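Local coordinates for single-stranded DNA-binding protein (Thermotoga maritima, PDB 1Z9F) that probably binds single-stranded DNA as a homotetramer of OB-fold subunits, at residues 21-30 with 40-48. Residues are numbered along the deposited sequence; the frame is centred on the assembly and turned at random. Where two conformers were deposited one is given.
Sequences LIGRLVRDPE and VTTFTIAVD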
# COMPACT_ATOMS: atom_id res chain seq x y z
N LEU A 21 5.97 0.11 6.11
CA LEU A 21 5.50 -1.13 6.74
C LEU A 21 6.60 -1.55 7.68
O LEU A 21 7.76 -1.30 7.40
CB LEU A 21 5.30 -2.23 5.69
CG LEU A 21 4.33 -1.87 4.56
CD1 LEU A 21 4.43 -2.82 3.43
CD2 LEU A 21 2.91 -1.78 5.07
N ILE A 22 6.22 -2.12 8.82
CA ILE A 22 7.14 -2.83 9.70
C ILE A 22 6.57 -4.24 9.93
O ILE A 22 5.47 -4.37 10.49
CB ILE A 22 7.35 -2.14 11.04
CG1 ILE A 22 8.08 -0.82 10.84
CG2 ILE A 22 8.17 -3.01 11.96
CD1 ILE A 22 8.22 -0.00 12.10
N GLY A 23 7.30 -5.26 9.48
CA GLY A 23 6.86 -6.63 9.62
C GLY A 23 8.00 -7.62 9.61
O GLY A 23 9.15 -7.26 9.36
N ARG A 24 7.68 -8.88 9.90
CA ARG A 24 8.66 -9.97 9.89
C ARG A 24 8.77 -10.47 8.45
O ARG A 24 7.80 -10.38 7.69
CB ARG A 24 8.27 -11.16 10.79
CG ARG A 24 7.40 -10.90 12.05
CD ARG A 24 8.03 -10.02 13.14
NE ARG A 24 9.41 -10.38 13.50
CZ ARG A 24 9.93 -10.28 14.72
NH1 ARG A 24 11.20 -10.63 14.91
NH2 ARG A 24 9.22 -9.84 15.76
N LEU A 25 9.94 -11.00 8.08
CA LEU A 25 10.08 -11.75 6.83
C LEU A 25 9.55 -13.14 7.12
O LEU A 25 10.03 -13.80 8.04
CB LEU A 25 11.54 -11.88 6.38
CG LEU A 25 12.06 -10.90 5.33
CD1 LEU A 25 12.46 -9.58 5.98
CD2 LEU A 25 13.24 -11.51 4.55
N VAL A 26 8.56 -13.59 6.35
CA VAL A 26 7.94 -14.90 6.59
C VAL A 26 8.59 -16.00 5.77
O VAL A 26 8.35 -17.17 6.03
CB VAL A 26 6.42 -14.91 6.35
CG1 VAL A 26 5.71 -14.25 7.52
CG2 VAL A 26 6.05 -14.23 5.03
N ARG A 27 9.38 -15.62 4.78
CA ARG A 27 10.37 -16.52 4.20
C ARG A 27 11.56 -15.75 3.62
O ARG A 27 11.51 -14.53 3.43
CB ARG A 27 9.77 -17.49 3.16
CG ARG A 27 8.61 -16.96 2.32
CD ARG A 27 7.86 -18.13 1.66
NE ARG A 27 6.43 -17.85 1.47
CZ ARG A 27 5.52 -18.76 1.12
NH1 ARG A 27 5.85 -20.04 0.92
NH2 ARG A 27 4.25 -18.38 0.98
N ASP A 28 12.62 -16.52 3.34
CA ASP A 28 13.90 -15.98 2.90
C ASP A 28 13.78 -15.29 1.55
O ASP A 28 12.93 -15.65 0.73
CB ASP A 28 14.94 -17.11 2.83
CG ASP A 28 15.19 -17.76 4.18
OD1 ASP A 28 15.16 -17.04 5.20
OD2 ASP A 28 15.41 -18.99 4.22
N PRO A 29 14.60 -14.25 1.34
CA PRO A 29 14.54 -13.50 0.10
C PRO A 29 14.98 -14.30 -1.13
O PRO A 29 15.82 -15.21 -1.02
CB PRO A 29 15.47 -12.32 0.35
CG PRO A 29 16.36 -12.74 1.44
CD PRO A 29 15.61 -13.71 2.27
N GLU A 30 14.40 -13.98 -2.28
CA GLU A 30 14.77 -14.61 -3.54
C GLU A 30 15.58 -13.62 -4.36
O GLU A 30 15.05 -12.59 -4.77
CB GLU A 30 13.52 -15.01 -4.32
CG GLU A 30 12.78 -16.19 -3.72
CD GLU A 30 11.58 -16.61 -4.55
OE1 GLU A 30 10.77 -15.74 -4.93
OE2 GLU A 30 11.45 -17.83 -4.82
N VAL A 40 17.74 -8.17 -8.35
CA VAL A 40 16.39 -8.02 -7.81
C VAL A 40 16.19 -9.08 -6.75
O VAL A 40 16.42 -10.25 -6.98
CB VAL A 40 15.31 -8.18 -8.89
CG1 VAL A 40 14.01 -7.58 -8.44
CG2 VAL A 40 15.76 -7.55 -10.18
N THR A 41 15.76 -8.64 -5.58
CA THR A 41 15.49 -9.51 -4.47
C THR A 41 14.06 -9.21 -4.02
O THR A 41 13.66 -8.06 -3.91
CB THR A 41 16.51 -9.30 -3.35
OG1 THR A 41 17.84 -9.50 -3.88
CG2 THR A 41 16.28 -10.27 -2.21
N THR A 42 13.28 -10.26 -3.84
CA THR A 42 11.93 -10.14 -3.40
C THR A 42 11.82 -10.91 -2.10
O THR A 42 12.60 -11.83 -1.83
CB THR A 42 10.92 -10.67 -4.43
OG1 THR A 42 11.09 -12.08 -4.63
CG2 THR A 42 11.08 -9.92 -5.75
N PHE A 43 10.86 -10.47 -1.29
CA PHE A 43 10.47 -11.16 -0.07
C PHE A 43 9.13 -10.59 0.37
O PHE A 43 8.74 -9.51 -0.03
CB PHE A 43 11.53 -11.01 1.03
CG PHE A 43 11.88 -9.60 1.36
CD1 PHE A 43 12.82 -8.91 0.61
CD2 PHE A 43 11.32 -8.97 2.46
CE1 PHE A 43 13.18 -7.60 0.93
CE2 PHE A 43 11.67 -7.65 2.80
CZ PHE A 43 12.60 -6.97 2.03
N THR A 44 8.42 -11.37 1.16
CA THR A 44 7.11 -11.00 1.62
C THR A 44 7.22 -10.91 3.11
O THR A 44 7.87 -11.74 3.76
CB THR A 44 6.00 -12.02 1.20
OG1 THR A 44 5.82 -13.01 2.22
CG2 THR A 44 6.33 -12.70 -0.16
N ILE A 45 6.61 -9.85 3.66
CA ILE A 45 6.61 -9.62 5.09
C ILE A 45 5.21 -9.84 5.66
O ILE A 45 4.20 -9.71 4.95
CB ILE A 45 7.16 -8.22 5.45
CG1 ILE A 45 6.42 -7.12 4.68
CG2 ILE A 45 8.67 -8.17 5.16
CD1 ILE A 45 6.79 -5.73 5.12
N ALA A 46 5.16 -10.23 6.93
CA ALA A 46 3.91 -10.38 7.64
C ALA A 46 3.77 -9.14 8.47
O ALA A 46 4.60 -8.89 9.34
CB ALA A 46 3.92 -11.61 8.52
N VAL A 47 2.73 -8.35 8.19
CA VAL A 47 2.44 -7.12 8.93
C VAL A 47 1.10 -7.29 9.63
O VAL A 47 0.05 -6.96 9.07
CB VAL A 47 2.36 -5.89 7.98
CG1 VAL A 47 1.98 -4.60 8.76
CG2 VAL A 47 3.69 -5.70 7.20
N ASP A 48 1.13 -7.83 10.84
CA ASP A 48 -0.15 -8.11 11.48
C ASP A 48 -0.75 -6.85 12.11
O ASP A 48 -0.04 -5.93 12.50
CB ASP A 48 -0.16 -9.37 12.40
CG ASP A 48 0.91 -9.35 13.49
OD1 ASP A 48 1.48 -8.26 13.76
OD2 ASP A 48 1.18 -10.44 14.07
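Ile-45, Ala-46 and Glu-30 have the largest shares of the surface buried between 21-30 and 40-48, two antiparallel strands whose pairing shifts by two residues between Leu-25 and Glu-30. Before the shift, Ala-46 and Arg-24 bond through both backbone groups: Ala-46 N gives Arg-24 O a bond of 2.8 Å lying in the carbonyl plane, while the return bond from Arg-24 N is more bent. Ile-45 adds a CA-H...O contact to the same oxygen, its CA 3.0 Å from Arg-24 O. With chi1 at 53°, CG1 of Ile-45 sits between backbone N and carbonyl carbon, and its CD1 ends 3.8 Å from CB of Leu-21. CG2 of Ile-45 meets the edge of the Phe-43 ring, and Leu-25 crosses that ring obliquely, its CG 3.5 Å from CD2 of Phe-43; Ala-77 of helix 71-80 and Leu-81 just after it also touch the Phe-43 side chain. Val-26 CG1 presses tightly on Ala-46 CB at 3.3 Å, and Val-26 N makes a nearly straight bond to Thr-44 O, the last of the first register. Past the shift, Glu-30 and Thr-42 exchange two backbone bonds, the shorter 2.8 Å from Glu-30 N to Thr-42 O. Backbone bonds thus fix both registers of this OB-fold hairpin, with Leu-21, Leu-25, Phe-43 and Ile-45 packing on one face and Arg-24, Glu-30, Thr-42 and Ala-46 on the other.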